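Local coordinates for protein argonaute (Methanocaldococcus jannaschii, PDB 5G5S) that uses short single-stranded DNA guides to bind complementary target strands and slices the target DNA as a divalent-metal-dependent endonuclease, at residues 140-145 with 151-156; 19-24 with 110-115; 13-18 with 285-290. All coordinates share one frame; numbering follows the deposited sequence.

Interaction 1: 140-145 with 151-156; sequences CEYEVK and YYLILN
An antiparallel beta hairpin, formed by strands 134-147 and 150-163, contains this contact, in which E141, E143 and K145 pair with N156, I154 and Y152. Each of the three is a hydrogen-bonded pair with both backbone bonds made; the closest is I154 N to E143 O at 2.7 Å, while E143 N to I154 O is longer at 3.2 Å. Between them lie the non-hydrogen-bonded pairs Y142-L155 and V144-L153, where CA-H...O contacts such as Y142 CA to I154 O and V144 CA to Y152 O fill in.

The two faces differ in character. Y142, V144, L153 and L155 turn apolar surface to helices 97-111 and 114-122, as suits a buried sheet face. L153 sets CD1 at the edge of the Y142 ring, 3.8 Å from CD2. The polar end of Y142 reaches beyond the hairpin, its OH bonding to E115 OE2, and its side chain touches K109, which interacts with guide DNA.

On the other face K145 bends at chi2 and chi3, laying CG 3.8 Å from I154 CG1 while NZ leads away to E101 and the carbonyl of G619. E141 and N156 run side by side, and the N156 amide, its CG swung away from the backbone N (chi1 -154°), donates an N-H of ND2 to the anti side of E141 OE2, 2.7 Å away and 20° out of the carboxylate plane.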
loop_
_atom_site.group_PDB
_atom_site.type_symbol
_atom_site.label_atom_id
_atom_site.label_comp_id
_atom_site.label_asym_id
_atom_site.label_seq_id
_atom_site.Cartn_x
_atom_site.Cartn_y
_atom_site.Cartn_z
ATOM N N CYS A 140 20.098 9.312 1.989
ATOM C CA CYS A 140 19.279 10.351 2.583
ATOM C C CYS A 140 18.273 10.807 1.560
ATOM O O CYS A 140 18.587 10.892 0.372
ATOM C CB CYS A 140 20.132 11.525 3.054
ATOM S SG CYS A 140 21.127 11.182 4.520
ATOM N N GLU A 141 17.063 11.096 2.017
ATOM C CA GLU A 141 16.030 11.710 1.200
ATOM C C GLU A 141 15.608 12.984 1.909
ATOM O O GLU A 141 15.565 13.026 3.145
ATOM C CB GLU A 141 14.855 10.800 0.818
ATOM C CG GLU A 141 14.544 9.650 1.756
ATOM C CD GLU A 141 13.224 8.971 1.455
ATOM O OE1 GLU A 141 13.007 8.576 0.286
ATOM O OE2 GLU A 141 12.403 8.839 2.390
ATOM N N TYR A 142 15.402 14.045 1.135
ATOM C CA TYR A 142 15.067 15.342 1.693
ATOM C C TYR A 142 13.955 16.053 0.940
ATOM O O TYR A 142 13.746 15.834 -0.253
ATOM C CB TYR A 142 16.329 16.221 1.818
ATOM C CG TYR A 142 16.851 16.686 0.478
ATOM C CD1 TYR A 142 17.562 15.823 -0.355
ATOM C CD2 TYR A 142 16.603 17.976 0.021
ATOM C CE1 TYR A 142 17.958 16.214 -1.631
ATOM C CE2 TYR A 142 17.005 18.383 -1.248
ATOM C CZ TYR A 142 17.700 17.505 -2.064
ATOM O OH TYR A 142 18.131 17.920 -3.297
ATOM N N GLU A 143 13.261 16.929 1.663
ATOM C CA GLU A 143 12.168 17.769 1.194
ATOM C C GLU A 143 12.141 19.009 2.066
ATOM O O GLU A 143 12.647 18.976 3.189
ATOM C CB GLU A 143 10.855 17.010 1.417
ATOM C CG GLU A 143 9.806 17.223 0.347
ATOM C CD GLU A 143 8.603 16.320 0.540
ATOM O OE1 GLU A 143 8.039 16.313 1.658
ATOM O OE2 GLU A 143 8.243 15.595 -0.417
ATOM N N VAL A 144 11.559 20.106 1.569
ATOM C CA VAL A 144 11.393 21.311 2.381
ATOM C C VAL A 144 9.920 21.615 2.620
ATOM O O VAL A 144 9.088 21.378 1.745
ATOM C CB VAL A 144 12.348 22.532 2.168
ATOM C CG1 VAL A 144 13.373 22.286 1.079
ATOM C CG2 VAL A 144 11.613 23.854 1.966
ATOM N N LYS A 145 9.596 22.037 3.844
ATOM C CA LYS A 145 8.230 22.324 4.268
ATOM C C LYS A 145 8.128 23.670 4.911
ATOM O O LYS A 145 8.979 24.028 5.728
ATOM C CB LYS A 145 7.684 21.221 5.201
ATOM C CG LYS A 145 7.332 19.886 4.500
ATOM C CD LYS A 145 6.204 19.965 3.443
ATOM C CE LYS A 145 4.895 20.493 3.981
ATOM N NZ LYS A 145 3.948 20.819 2.885
ATOM N N TYR A 151 10.863 27.688 7.088
ATOM C CA TYR A 151 11.167 26.561 6.210
ATOM C C TYR A 151 11.968 25.528 6.960
ATOM O O TYR A 151 12.953 25.857 7.629
ATOM C CB TYR A 151 11.891 27.017 4.932
ATOM C CG TYR A 151 11.046 27.958 4.108
ATOM C CD1 TYR A 151 10.144 27.472 3.165
ATOM C CD2 TYR A 151 11.088 29.335 4.323
ATOM C CE1 TYR A 151 9.335 28.332 2.428
ATOM C CE2 TYR A 151 10.275 30.204 3.600
ATOM C CZ TYR A 151 9.398 29.698 2.655
ATOM O OH TYR A 151 8.587 30.539 1.947
ATOM N N TYR A 152 11.513 24.280 6.871
ATOM C CA TYR A 152 12.103 23.126 7.533
ATOM C C TYR A 152 12.545 22.142 6.520
ATOM O O TYR A 152 11.845 21.921 5.541
ATOM C CB TYR A 152 11.068 22.458 8.472
ATOM C CG TYR A 152 10.663 23.348 9.629
ATOM C CD1 TYR A 152 9.670 24.318 9.479
ATOM C CD2 TYR A 152 11.297 23.248 10.866
ATOM C CE1 TYR A 152 9.307 25.150 10.536
ATOM C CE2 TYR A 152 10.971 24.103 11.917
ATOM C CZ TYR A 152 9.971 25.048 11.751
ATOM O OH TYR A 152 9.638 25.871 12.802
ATOM N N LEU A 153 13.694 21.523 6.743
ATOM C CA LEU A 153 14.130 20.445 5.873
ATOM C C LEU A 153 13.695 19.145 6.527
ATOM O O LEU A 153 13.972 18.931 7.709
ATOM C CB LEU A 153 15.648 20.442 5.594
ATOM C CG LEU A 153 16.083 19.492 4.444
ATOM C CD1 LEU A 153 15.946 20.158 3.073
ATOM C CD2 LEU A 153 17.495 18.987 4.641
ATOM N N ILE A 154 12.963 18.309 5.776
ATOM C CA ILE A 154 12.543 16.979 6.220
ATOM C C ILE A 154 13.720 16.095 5.829
ATOM O O ILE A 154 14.118 16.077 4.663
ATOM C CB ILE A 154 11.183 16.514 5.603
ATOM C CG1 ILE A 154 10.069 17.591 5.709
ATOM C CG2 ILE A 154 10.727 15.156 6.147
ATOM C CD1 ILE A 154 9.823 18.225 7.103
ATOM N N LEU A 155 14.336 15.451 6.815
ATOM C CA LEU A 155 15.520 14.629 6.595
ATOM C C LEU A 155 15.262 13.166 6.974
ATOM O O LEU A 155 14.934 12.860 8.119
ATOM C CB LEU A 155 16.708 15.236 7.363
ATOM C CG LEU A 155 18.123 14.904 6.896
ATOM C CD1 LEU A 155 18.347 15.297 5.434
ATOM C CD2 LEU A 155 19.136 15.619 7.777
ATOM N N ASN A 156 15.359 12.277 5.981
ATOM C CA ASN A 156 15.115 10.859 6.170
ATOM C C ASN A 156 16.325 10.035 5.771
ATOM O O ASN A 156 16.961 10.320 4.762
ATOM C CB ASN A 156 13.883 10.419 5.376
ATOM C CG ASN A 156 13.181 9.204 5.928
ATOM O OD1 ASN A 156 13.262 8.893 7.119
ATOM N ND2 ASN A 156 12.437 8.512 5.070
#

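Interaction 2: 19-24 with 110-115; sequences EEFIPK and SVHKIE
F21 and H112 form an offset edge-to-face (T-shaped) aromatic pair within the N-terminal domain, a small contact between the loop that leads into strand 25-31 and the connection between helices 97-111 and 114-122. Residues 19-21 make a short 3-10 turn, closed by the backbone bond from I22 N to E19 O, and F21 stands at its end. H112 sits in the short link between the two helices; the next residue, K113, has positive phi and takes the N-cap position of helix 114-122.

Nearly all of the contact is made by these two rings, whose centroids are 5.2 Å apart and whose planes stand at 89°. The edge of F21 is directed toward the face of H112, with CD1 leading: it comes to 3.4 Å from ND1 and 3.5 Å from CE1 of H112. CE1 of F21 follows at 3.7 Å from H112 ND1, so the approach is displaced toward the ND1-CE1 side of the imidazole instead of being centred on it. The CA-CB bond of H112 points toward the loop, and chi1 of -68° sets the ring anti to its own carbonyl carbon, bringing the imidazole up to F21.

A flat aromatic residue suits each position, since C-H groups on the rim of a phenyl carry slight positive charge and can settle against the pi electrons of a second ring. Neighbours extend the aromatic cluster: Y107 meets H112, and F296 packs edge-to-face with F21, which also touches L108 of helix 97-111. The exposed E20 sets its CB over one face of the F21 ring, 4.3 Å above the plane and over its centre.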
loop_
_atom_site.group_PDB
_atom_site.type_symbol
_atom_site.label_atom_id
_atom_site.label_comp_id
_atom_site.label_asym_id
_atom_site.label_seq_id
_atom_site.Cartn_x
_atom_site.Cartn_y
_atom_site.Cartn_z
ATOM N N GLU A 19 18.809 31.071 7.750
ATOM C CA GLU A 19 18.517 32.309 7.016
ATOM C C GLU A 19 19.281 32.489 5.699
ATOM O O GLU A 19 18.657 32.752 4.669
ATOM C CB GLU A 19 18.747 33.521 7.932
ATOM C CG GLU A 19 17.828 33.569 9.142
ATOM C CD GLU A 19 16.765 34.644 9.063
ATOM O OE1 GLU A 19 15.684 34.368 8.493
ATOM O OE2 GLU A 19 17.017 35.767 9.558
ATOM N N GLU A 20 20.622 32.337 5.735
ATOM C CA GLU A 20 21.531 32.469 4.582
ATOM C C GLU A 20 21.171 31.564 3.399
ATOM O O GLU A 20 21.509 31.883 2.258
ATOM C CB GLU A 20 22.999 32.220 4.995
ATOM C CG GLU A 20 23.209 31.785 6.442
ATOM C CD GLU A 20 24.514 31.078 6.768
ATOM O OE1 GLU A 20 25.490 31.214 5.994
ATOM O OE2 GLU A 20 24.561 30.395 7.817
ATOM N N PHE A 21 20.492 30.438 3.680
ATOM C CA PHE A 21 20.097 29.420 2.706
ATOM C C PHE A 21 18.649 29.529 2.204
ATOM O O PHE A 21 18.220 28.726 1.371
ATOM C CB PHE A 21 20.449 28.012 3.234
ATOM C CG PHE A 21 21.838 27.958 3.823
ATOM C CD1 PHE A 21 22.962 28.049 3.009
ATOM C CD2 PHE A 21 22.025 27.905 5.198
ATOM C CE1 PHE A 21 24.248 28.046 3.558
ATOM C CE2 PHE A 21 23.311 27.899 5.746
ATOM C CZ PHE A 21 24.412 27.965 4.922
ATOM N N ILE A 22 17.906 30.527 2.691
ATOM C CA ILE A 22 16.547 30.787 2.232
ATOM C C ILE A 22 16.619 31.946 1.218
ATOM O O ILE A 22 17.108 33.026 1.571
ATOM C CB ILE A 22 15.563 31.079 3.399
ATOM C CG1 ILE A 22 15.390 29.849 4.310
ATOM C CG2 ILE A 22 14.194 31.572 2.870
ATOM C CD1 ILE A 22 15.035 30.191 5.752
ATOM N N PRO A 23 16.155 31.756 -0.042
ATOM C CA PRO A 23 16.184 32.877 -0.999
ATOM C C PRO A 23 15.233 34.003 -0.590
ATOM O O PRO A 23 14.168 33.748 -0.035
ATOM C CB PRO A 23 15.775 32.231 -2.323
ATOM C CG PRO A 23 15.048 30.993 -1.956
ATOM C CD PRO A 23 15.545 30.541 -0.630
ATOM N N LYS A 24 15.646 35.252 -0.800
ATOM C CA LYS A 24 14.817 36.408 -0.445
ATOM C C LYS A 24 13.729 36.629 -1.508
ATOM O O LYS A 24 12.584 36.966 -1.176
ATOM C CB LYS A 24 15.683 37.673 -0.277
ATOM C CG LYS A 24 16.265 37.827 1.115
ATOM N N SER A 110 20.375 23.014 -6.325
ATOM C CA SER A 110 21.145 23.584 -7.425
ATOM C C SER A 110 22.256 24.562 -7.035
ATOM O O SER A 110 23.382 24.424 -7.515
ATOM C CB SER A 110 20.219 24.183 -8.477
ATOM O OG SER A 110 20.900 24.334 -9.710
ATOM N N VAL A 111 21.943 25.543 -6.184
ATOM C CA VAL A 111 22.895 26.574 -5.774
ATOM C C VAL A 111 23.805 26.099 -4.649
ATOM O O VAL A 111 25.024 26.253 -4.752
ATOM C CB VAL A 111 22.180 27.913 -5.442
ATOM C CG1 VAL A 111 23.171 29.029 -5.112
ATOM C CG2 VAL A 111 21.276 28.337 -6.583
ATOM N N HIS A 112 23.225 25.534 -3.579
ATOM C CA HIS A 112 23.980 25.112 -2.399
ATOM C C HIS A 112 24.510 23.674 -2.362
ATOM O O HIS A 112 25.244 23.323 -1.437
ATOM C CB HIS A 112 23.265 25.541 -1.113
ATOM C CG HIS A 112 23.259 27.029 -0.931
ATOM N ND1 HIS A 112 24.194 27.663 -0.132
ATOM C CD2 HIS A 112 22.463 27.966 -1.498
ATOM C CE1 HIS A 112 23.921 28.954 -0.218
ATOM N NE2 HIS A 112 22.888 29.185 -1.028
ATOM N N LYS A 113 24.194 22.868 -3.394
ATOM C CA LYS A 113 24.638 21.475 -3.549
ATOM C C LYS A 113 24.455 20.616 -2.275
ATOM O O LYS A 113 25.424 20.093 -1.718
ATOM C CB LYS A 113 26.077 21.409 -4.125
ATOM C CG LYS A 113 26.260 22.080 -5.494
ATOM C CD LYS A 113 25.674 21.265 -6.651
ATOM N N ILE A 114 23.205 20.497 -1.811
ATOM C CA ILE A 114 22.855 19.730 -0.613
ATOM C C ILE A 114 23.052 18.201 -0.769
ATOM O O ILE A 114 23.478 17.552 0.185
ATOM C CB ILE A 114 21.460 20.144 -0.060
ATOM C CG1 ILE A 114 21.237 19.647 1.389
ATOM C CG2 ILE A 114 20.312 19.759 -1.024
ATOM C CD1 ILE A 114 20.179 20.400 2.188
ATOM N N GLU A 115 22.766 17.643 -1.967
ATOM C CA GLU A 115 22.914 16.212 -2.281
ATOM C C GLU A 115 24.364 15.694 -2.160
ATOM O O GLU A 115 24.558 14.700 -1.455
ATOM C CB GLU A 115 22.297 15.857 -3.640
ATOM C CG GLU A 115 20.788 16.012 -3.656
ATOM C CD GLU A 115 20.046 15.573 -4.903
ATOM O OE1 GLU A 115 20.647 14.880 -5.755
ATOM O OE2 GLU A 115 18.839 15.892 -5.003
#

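Interaction 3: 13-18 with 285-290; sequences NAYKIK and KIINEI
Y15 crosses from strand 14-16 to helix 280-293 and meets the consecutive residues I287 and N288 with the far end of its ring. Its CG lies anti to the carbonyl carbon, the CA-CB bond points at the helix, and the rigid phenol reaches it with its hydroxyl. There OH donates to N288 OD1 at 2.7 Å.

The acceptor lies in the plane of the Y15 ring, at its edge, and comes within 3.3 Å of CE2. The amide is turned almost perpendicular to that ring, at 89°, and the hydroxyl reaches OD1 from 27° off the carbonyl plane. The CB bond of N288 does not aim at Y15, but chi1 of -72° brings its amide nearer, which a short side chain ending in a carbonyl acceptor can provide.

I287 supplies the apolar half: its CG2 methyl is 3.7 Å from Y15 CE1 and meets N13 CB at 4.2 Å. The same methyl crowds the hydroxyl oxygen, 3.2 Å from Y15 OH. The N13 amide is engaged elsewhere, ND2 donating to the L155 carbonyl. Helix 280-293 leads into the magnesium site of A291, L294, I297 and N299, and the Y15 side chain lies about 7 Å from the ion.

Tyrosine thus serves twice in this buried place: its ring packs against a branched aliphatic, while the directional bond to N288 satisfies the hydroxyl as a donor and favours one amide orientation.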
loop_
_atom_site.group_PDB
_atom_site.type_symbol
_atom_site.label_atom_id
_atom_site.label_comp_id
_atom_site.label_asym_id
_atom_site.label_seq_id
_atom_site.Cartn_x
_atom_site.Cartn_y
_atom_site.Cartn_z
ATOM N N ASN A 13 11.269 14.630 12.210
ATOM C CA ASN A 13 12.502 14.827 11.440
ATOM C C ASN A 13 12.504 16.110 10.551
ATOM O O ASN A 13 12.918 16.067 9.385
ATOM C CB ASN A 13 12.812 13.556 10.614
ATOM C CG ASN A 13 11.800 13.229 9.530
ATOM O OD1 ASN A 13 10.617 13.567 9.604
ATOM N ND2 ASN A 13 12.263 12.603 8.477
ATOM N N ALA A 14 12.063 17.245 11.118
ATOM C CA ALA A 14 12.044 18.550 10.439
ATOM C C ALA A 14 13.037 19.468 11.147
ATOM O O ALA A 14 12.960 19.623 12.371
ATOM C CB ALA A 14 10.646 19.155 10.481
ATOM N N TYR A 15 14.001 20.023 10.399
ATOM C CA TYR A 15 15.036 20.895 10.969
ATOM C C TYR A 15 15.014 22.237 10.253
ATOM O O TYR A 15 15.014 22.273 9.015
ATOM C CB TYR A 15 16.432 20.244 10.877
ATOM C CG TYR A 15 16.486 18.853 11.466
ATOM C CD1 TYR A 15 16.045 17.746 10.741
ATOM C CD2 TYR A 15 16.943 18.643 12.764
ATOM C CE1 TYR A 15 16.032 16.472 11.303
ATOM C CE2 TYR A 15 16.952 17.367 13.329
ATOM C CZ TYR A 15 16.481 16.288 12.598
ATOM O OH TYR A 15 16.459 15.042 13.157
ATOM N N LYS A 16 14.990 23.337 11.036
ATOM C CA LYS A 16 14.925 24.702 10.533
ATOM C C LYS A 16 16.109 25.068 9.663
ATOM O O LYS A 16 17.253 24.982 10.114
ATOM C CB LYS A 16 14.744 25.727 11.677
ATOM N N ILE A 17 15.826 25.464 8.404
ATOM C CA ILE A 17 16.838 25.912 7.442
ATOM C C ILE A 17 17.291 27.308 7.882
ATOM O O ILE A 17 16.454 28.171 8.154
ATOM C CB ILE A 17 16.304 25.910 5.976
ATOM C CG1 ILE A 17 15.845 24.491 5.532
ATOM C CG2 ILE A 17 17.343 26.490 4.986
ATOM C CD1 ILE A 17 14.764 24.506 4.468
ATOM N N LYS A 18 18.613 27.510 7.953
ATOM C CA LYS A 18 19.247 28.771 8.340
ATOM C C LYS A 18 19.006 29.827 7.282
ATOM O O LYS A 18 18.941 29.510 6.088
ATOM C CB LYS A 18 20.746 28.575 8.610
ATOM C CG LYS A 18 20.999 27.705 9.830
ATOM C CD LYS A 18 22.460 27.369 10.014
ATOM C CE LYS A 18 22.677 26.584 11.285
ATOM N NZ LYS A 18 24.092 26.183 11.435
ATOM N N LYS A 285 17.818 9.716 16.763
ATOM C CA LYS A 285 19.180 10.024 17.208
ATOM C C LYS A 285 20.179 9.966 16.050
ATOM O O LYS A 285 21.097 10.783 16.001
ATOM C CB LYS A 285 19.585 9.124 18.379
ATOM C CG LYS A 285 18.713 9.323 19.619
ATOM C CD LYS A 285 18.964 8.255 20.679
ATOM C CE LYS A 285 17.938 8.314 21.784
ATOM N NZ LYS A 285 17.891 7.042 22.551
ATOM N N ILE A 286 19.957 9.042 15.095
ATOM C CA ILE A 286 20.744 8.886 13.866
ATOM C C ILE A 286 20.487 10.103 12.954
ATOM O O ILE A 286 21.451 10.674 12.437
ATOM C CB ILE A 286 20.418 7.536 13.141
ATOM C CG1 ILE A 286 20.738 6.281 14.010
ATOM C CG2 ILE A 286 21.015 7.452 11.719
ATOM C CD1 ILE A 286 22.238 5.934 14.281
ATOM N N ILE A 287 19.191 10.496 12.765
ATOM C CA ILE A 287 18.812 11.654 11.931
ATOM C C ILE A 287 19.474 12.926 12.473
ATOM O O ILE A 287 20.101 13.653 11.707
ATOM C CB ILE A 287 17.275 11.827 11.699
ATOM C CG1 ILE A 287 16.550 10.513 11.254
ATOM C CG2 ILE A 287 16.978 12.991 10.740
ATOM C CD1 ILE A 287 16.905 9.900 9.957
ATOM N N ASN A 288 19.393 13.135 13.803
ATOM C CA ASN A 288 20.008 14.257 14.536
ATOM C C ASN A 288 21.521 14.345 14.282
ATOM O O ASN A 288 22.041 15.449 14.137
ATOM C CB ASN A 288 19.710 14.153 16.044
ATOM C CG ASN A 288 18.273 14.461 16.433
ATOM O OD1 ASN A 288 17.493 15.039 15.672
ATOM N ND2 ASN A 288 17.895 14.112 17.646
ATOM N N GLU A 289 22.206 13.178 14.149
ATOM C CA GLU A 289 23.640 13.109 13.836
ATOM C C GLU A 289 23.977 13.632 12.434
ATOM O O GLU A 289 25.024 14.256 12.262
ATOM C CB GLU A 289 24.213 11.699 14.061
ATOM C CG GLU A 289 24.622 11.438 15.500
ATOM C CD GLU A 289 25.482 12.515 16.141
ATOM O OE1 GLU A 289 26.559 12.840 15.589
ATOM O OE2 GLU A 289 25.046 13.067 17.176
ATOM N N ILE A 290 23.088 13.399 11.449
ATOM C CA ILE A 290 23.245 13.888 10.074
ATOM C C ILE A 290 22.945 15.392 10.060
ATOM O O ILE A 290 23.627 16.141 9.356
ATOM C CB ILE A 290 22.368 13.091 9.063
ATOM C CG1 ILE A 290 22.809 11.614 8.985
ATOM C CG2 ILE A 290 22.390 13.730 7.662
ATOM C CD1 ILE A 290 21.729 10.650 8.451
#

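Interactions 1 and 3 are buried and share a sheet: strand 14-16 pairs with strand 150-163, Y15 O receiving L153 N, so the hairpin of interaction 1 is extended by the strand that interaction 3 joins to helix 280-293. Interaction 2 is smaller and only partly buried, and relies on ring packing between loop and interhelical link. Repeated backbone bonding dominates interaction 1, whereas a single side-chain hydrogen bond joins the segments in interaction 3. Residues of 110-115 also cover the hairpin: I114 packs on Y142 and L153. Contact between interactions 2 and 3 is slight, I22 CD1 resting 3.4 Å from I17 O.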